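Local coordinates for oligopeptide-binding protein appA (Bacillus subtilis, PDB 1XOC) that binds oligopeptides, tetra- and pentapeptides among them, as the solute-binding component of an ABC permease that serves sporulation and genetic competence, at residues 273-278 / 356-361; 360-365 / 387-392. One frame throughout, in Å; residues are numbered along the deposited sequence.

Contact 1. Residues 273-278 / 356-361; sequences EKNELF and DGKKFS
An Asx turn in the loop between strand 265-271 and helix 281-289 presents Leu-277 to the start of strand 358-367, where it lies over the ring of Phe-360. The turn is closed by Asn-275 OD1, which accepts the backbone N of Leu-277 at 2.9 Å in its carbonyl plane, on a lone pair. With CG anti to its carbonyl carbon (chi1 -64°), Leu-277 directs both methyls across the gap. Leu-277 CD2 sits over one face of the Phe-360 ring in a CH-pi contact, 4.2 Å from the centroid and 13° off the normal. Leu-277 CD1 reaches further along the strand, to 3.5 Å from Ser-361 O and 3.9 Å from Phe-360 CD2. The ring of Phe-278 meets the same phenyl group at its edge, Phe-278 CE1 lying 4.1 Å from Phe-360 CE2, and Trp-344 also touches both Leu-277 and Phe-360.

Polar groups border the apolar centre. Lys-358, its chain bent at chi3 (72°), brings NZ beside the CD2 methyl of Leu-277 and toward Glu-276, but the ion pair is long, with Glu-276 OE2 at 3.9 Å from Lys-358 NZ, and the lysine's methylene CD is also close to the carboxylate. As Glu-276 is exposed, this attraction is probably well screened by solvent. No direct hydrogen bond crosses between the segments; one water bridges them, accepting from Asn-275 ND2 at 3.1 Å and donating to Ser-361 O at 2.9 Å. Phe-360 itself is the centre of an inverse gamma turn, which interrupts the strand where its side chain enters the cluster. The arrangement is that of an Asx turn packed on the irregular beginning of a sheet strand, with Leu-277 and the two phenylalanine rings packed together and the Lys-358/Glu-276 pair beside them.

Contact 2. Residues 360-365 / 387-392; sequences FSFTLK and IGIEVK
Ser-361, Phe-362 and Thr-363 pair in parallel with Glu-390, Val-391 and Lys-392, joining strands 358-367 and 390-396 through four backbone hydrogen bonds. Glu-390 N donates to Phe-360 O at 3.0 Å, and Glu-390 O takes the N-H of Phe-362, nearly in line with its carbonyl. Phe-362 O then accepts from Lys-392 N, and Lys-392 O receives Leu-364 N at 2.7 Å. Glu-390 and Lys-392 thus use both their N-H and their C=O on the neighbouring strand, as does Phe-362. The N-H of Thr-363 is taken by Asp-413 OD2, while Val-391 O accepts from Gln-381 NE2 of the connecting helix.

On the face with Ser-361, Thr-363, Glu-390 and Lys-392, Ser-361 OG donates to Glu-390 OE1 at 2.9 Å. The carboxylate oxygen is met on its anti side, 23° out of plane, and the same oxygen forms a salt bridge with Lys-359 NZ. Lys-392, bent at chi3 and chi4, folds alongside Thr-363 so that Lys-392 CE lies 3.1 Å from Thr-363 OG1.

Phe-362 and Val-391 share the other face. Phe-362 has CG between its backbone N and carbonyl carbon (chi1 66°), with Val-391 CB over one face of its ring; Val-391 CG2 also packs on Leu-364 CB. Just before the paired strands, Ile-389 CD1 sits over the centre of the Phe-360 ring, 3.9 Å from the centroid, and Ile-389 CG2 lies 3.7 Å from Phe-362 CE2, at the edge of the Phe-362 ring. Gly-388, with positive phi, closes helix 371-385 in a Schellman motif. The chemistry implies a division of labour: inward-facing N-H and C=O groups pair across the strands, side chains satisfy Thr-363 N and Val-391 O, and Glu-390 OE1 is shared between Ser-361 OG and Lys-359 NZ.

Contacts 1 and 2 have their centres about 10 Å apart and share Phe-360 and Ser-361 at the start of strand 358-367. Phe-360 takes part in both, receiving Leu-277 in contact 1 and Ile-389 in contact 2. Direct packing continues the apolar cluster: Phe-278 CZ lies 3.8 Å from Phe-362 CG, and Leu-277 CD1 is 4.0 Å from Phe-362 CB. On the polar side, the salt bridge from Lys-359 NZ to Glu-390 OE1 ties 356-361 to 387-392. Contact 1 thus packs a loop against the beta-alpha-beta unit whose parallel strands contact 2 joins. The Lys-359 side chain is about 5 Å, and that of Phe-360 about 8 Å, from a bound zinc ion.

Contact 1. Residues 273-278 / 356-361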
# COMPACT_ATOMS: atom_id res chain seq x y z
N GLU A 273 4.67 -4.63 -19.01
CA GLU A 273 4.37 -5.33 -20.28
C GLU A 273 4.01 -4.38 -21.45
O GLU A 273 3.82 -4.82 -22.59
CB GLU A 273 3.31 -6.39 -20.06
CG GLU A 273 3.72 -7.39 -18.98
CD GLU A 273 2.78 -8.52 -18.80
OE1 GLU A 273 2.74 -9.07 -17.68
OE2 GLU A 273 2.08 -8.87 -19.77
N LYS A 274 3.97 -3.07 -21.18
CA LYS A 274 3.99 -2.08 -22.26
C LYS A 274 5.33 -2.14 -22.98
O LYS A 274 5.41 -1.86 -24.17
CB LYS A 274 3.81 -0.66 -21.72
CG LYS A 274 2.40 -0.19 -21.68
CD LYS A 274 2.34 1.27 -21.21
CE LYS A 274 2.37 2.26 -22.36
NZ LYS A 274 2.73 3.63 -21.85
N ASN A 275 6.38 -2.50 -22.25
CA ASN A 275 7.71 -2.67 -22.83
C ASN A 275 7.83 -4.03 -23.51
O ASN A 275 7.62 -5.06 -22.88
CB ASN A 275 8.80 -2.52 -21.76
CG ASN A 275 10.21 -2.39 -22.34
OD1 ASN A 275 10.63 -3.20 -23.17
ND2 ASN A 275 10.95 -1.38 -21.89
N GLU A 276 8.16 -4.00 -24.80
CA GLU A 276 8.36 -5.19 -25.63
C GLU A 276 9.16 -6.28 -24.93
O GLU A 276 8.91 -7.47 -25.14
CB GLU A 276 9.13 -4.81 -26.91
CG GLU A 276 8.47 -3.76 -27.81
CD GLU A 276 9.48 -3.11 -28.80
OE1 GLU A 276 10.04 -3.84 -29.67
OE2 GLU A 276 9.72 -1.88 -28.69
N LEU A 277 10.15 -5.87 -24.14
CA LEU A 277 11.06 -6.81 -23.49
C LEU A 277 10.34 -7.76 -22.56
O LEU A 277 10.79 -8.89 -22.35
CB LEU A 277 12.15 -6.07 -22.71
CG LEU A 277 13.13 -5.21 -23.53
CD1 LEU A 277 14.13 -4.50 -22.61
CD2 LEU A 277 13.84 -6.00 -24.60
N PHE A 278 9.22 -7.30 -22.00
CA PHE A 278 8.57 -8.03 -20.91
C PHE A 278 7.21 -8.58 -21.28
O PHE A 278 6.51 -9.04 -20.41
CB PHE A 278 8.46 -7.13 -19.67
CG PHE A 278 9.77 -6.55 -19.24
CD1 PHE A 278 10.86 -7.37 -19.03
CD2 PHE A 278 9.93 -5.17 -19.08
CE1 PHE A 278 12.08 -6.85 -18.67
CE2 PHE A 278 11.14 -4.65 -18.71
CZ PHE A 278 12.23 -5.49 -18.50
N ASP A 356 15.52 -9.45 -32.99
CA ASP A 356 14.81 -8.63 -33.98
C ASP A 356 15.31 -7.18 -34.00
O ASP A 356 14.51 -6.25 -33.96
CB ASP A 356 13.30 -8.69 -33.71
CG ASP A 356 12.72 -10.10 -33.86
OD1 ASP A 356 13.17 -10.85 -34.76
OD2 ASP A 356 11.80 -10.45 -33.07
N GLY A 357 16.63 -7.01 -34.05
CA GLY A 357 17.25 -5.68 -34.08
C GLY A 357 17.12 -4.86 -32.81
O GLY A 357 17.25 -3.63 -32.85
N LYS A 358 16.87 -5.52 -31.68
CA LYS A 358 16.72 -4.85 -30.39
C LYS A 358 17.63 -5.51 -29.36
O LYS A 358 17.74 -6.74 -29.35
CB LYS A 358 15.28 -4.96 -29.90
CG LYS A 358 14.35 -3.81 -30.28
CD LYS A 358 13.20 -3.68 -29.26
CE LYS A 358 13.70 -3.10 -27.92
NZ LYS A 358 12.79 -3.41 -26.78
N LYS A 359 18.24 -4.72 -28.48
CA LYS A 359 19.11 -5.27 -27.45
C LYS A 359 18.33 -5.32 -26.16
O LYS A 359 17.45 -4.50 -25.95
CB LYS A 359 20.39 -4.44 -27.32
CG LYS A 359 20.26 -3.07 -26.67
CD LYS A 359 21.59 -2.29 -26.68
CE LYS A 359 21.59 -1.11 -25.67
NZ LYS A 359 22.93 -0.84 -25.05
N PHE A 360 18.64 -6.29 -25.31
CA PHE A 360 17.94 -6.46 -24.04
C PHE A 360 18.59 -5.49 -23.04
O PHE A 360 19.51 -5.86 -22.32
CB PHE A 360 18.02 -7.90 -23.55
CG PHE A 360 16.83 -8.33 -22.73
CD1 PHE A 360 16.17 -9.51 -23.04
CD2 PHE A 360 16.37 -7.57 -21.66
CE1 PHE A 360 15.08 -9.93 -22.30
CE2 PHE A 360 15.26 -7.99 -20.91
CZ PHE A 360 14.62 -9.17 -21.24
N SER A 361 18.08 -4.26 -23.05
CA SER A 361 18.58 -3.17 -22.24
C SER A 361 17.40 -2.36 -21.72
O SER A 361 16.53 -1.97 -22.50
CB SER A 361 19.44 -2.26 -23.10
OG SER A 361 19.87 -1.13 -22.36
O HOH W 1 13.91 -0.87 -22.83

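Contact 2. Residues 360-365 / 387-392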
# COMPACT_ATOMS: atom_id res chain seq x y z
N PHE A 360 18.64 -6.29 -25.31
CA PHE A 360 17.94 -6.46 -24.04
C PHE A 360 18.59 -5.49 -23.04
O PHE A 360 19.51 -5.86 -22.32
CB PHE A 360 18.02 -7.90 -23.55
CG PHE A 360 16.83 -8.33 -22.73
CD1 PHE A 360 16.17 -9.51 -23.04
CD2 PHE A 360 16.37 -7.57 -21.66
CE1 PHE A 360 15.08 -9.93 -22.30
CE2 PHE A 360 15.26 -7.99 -20.91
CZ PHE A 360 14.62 -9.17 -21.24
N SER A 361 18.08 -4.26 -23.05
CA SER A 361 18.58 -3.17 -22.24
C SER A 361 17.40 -2.36 -21.72
O SER A 361 16.53 -1.97 -22.50
CB SER A 361 19.44 -2.26 -23.10
OG SER A 361 19.87 -1.13 -22.36
N PHE A 362 17.38 -2.10 -20.41
CA PHE A 362 16.31 -1.33 -19.79
C PHE A 362 16.76 -0.64 -18.51
O PHE A 362 17.82 -0.93 -17.96
CB PHE A 362 15.09 -2.22 -19.51
CG PHE A 362 15.33 -3.27 -18.46
CD1 PHE A 362 14.98 -3.05 -17.13
CD2 PHE A 362 15.90 -4.48 -18.81
CE1 PHE A 362 15.22 -4.01 -16.18
CE2 PHE A 362 16.15 -5.44 -17.89
CZ PHE A 362 15.78 -5.23 -16.55
N THR A 363 15.90 0.25 -18.01
CA THR A 363 16.12 0.95 -16.76
C THR A 363 15.24 0.37 -15.63
O THR A 363 14.00 0.20 -15.77
CB THR A 363 15.86 2.45 -16.95
OG1 THR A 363 16.77 2.95 -17.94
CG2 THR A 363 16.04 3.24 -15.64
N LEU A 364 15.89 0.05 -14.51
CA LEU A 364 15.23 -0.40 -13.29
C LEU A 364 15.18 0.73 -12.26
O LEU A 364 16.22 1.17 -11.72
CB LEU A 364 15.99 -1.58 -12.70
CG LEU A 364 15.44 -2.29 -11.45
CD1 LEU A 364 14.07 -2.90 -11.66
CD2 LEU A 364 16.40 -3.37 -10.99
N LYS A 365 13.96 1.18 -11.96
CA LYS A 365 13.74 2.26 -11.01
C LYS A 365 13.40 1.74 -9.62
O LYS A 365 12.81 0.66 -9.46
CB LYS A 365 12.57 3.14 -11.45
CG LYS A 365 12.81 3.99 -12.64
CD LYS A 365 11.57 4.80 -13.03
CE LYS A 365 11.94 5.84 -14.06
NZ LYS A 365 10.78 6.59 -14.62
N ILE A 387 23.87 -12.99 -17.65
CA ILE A 387 23.17 -13.65 -18.74
C ILE A 387 22.92 -12.72 -19.95
O ILE A 387 22.08 -13.01 -20.80
CB ILE A 387 21.88 -14.34 -18.27
CG1 ILE A 387 20.84 -13.33 -17.80
CG2 ILE A 387 22.19 -15.35 -17.17
CD1 ILE A 387 19.50 -13.95 -17.57
N GLY A 388 23.66 -11.63 -20.02
CA GLY A 388 23.64 -10.75 -21.19
C GLY A 388 22.48 -9.77 -21.25
O GLY A 388 22.07 -9.35 -22.33
N ILE A 389 21.97 -9.39 -20.08
CA ILE A 389 20.93 -8.39 -20.00
C ILE A 389 21.50 -7.14 -19.33
O ILE A 389 22.09 -7.22 -18.25
CB ILE A 389 19.74 -8.93 -19.20
CG1 ILE A 389 19.06 -10.03 -20.03
CG2 ILE A 389 18.77 -7.80 -18.86
CD1 ILE A 389 17.86 -10.69 -19.35
N GLU A 390 21.31 -5.99 -19.98
CA GLU A 390 21.87 -4.71 -19.55
C GLU A 390 20.81 -3.90 -18.79
O GLU A 390 19.76 -3.56 -19.33
CB GLU A 390 22.36 -3.92 -20.77
CG GLU A 390 22.88 -2.52 -20.47
CD GLU A 390 23.45 -1.82 -21.69
OE1 GLU A 390 22.72 -1.55 -22.67
OE2 GLU A 390 24.66 -1.53 -21.68
N VAL A 391 21.10 -3.59 -17.54
CA VAL A 391 20.19 -2.76 -16.74
C VAL A 391 20.88 -1.49 -16.22
O VAL A 391 22.02 -1.55 -15.74
CB VAL A 391 19.38 -3.59 -15.67
CG1 VAL A 391 19.92 -4.93 -15.43
CG2 VAL A 391 19.09 -2.78 -14.39
N LYS A 392 20.21 -0.36 -16.45
CA LYS A 392 20.55 0.93 -15.87
C LYS A 392 19.69 1.08 -14.63
O LYS A 392 18.48 0.88 -14.69
CB LYS A 392 20.21 2.06 -16.85
CG LYS A 392 20.56 3.48 -16.32
CD LYS A 392 20.35 4.61 -17.35
CE LYS A 392 18.90 5.09 -17.37
NZ LYS A 392 18.54 5.93 -16.18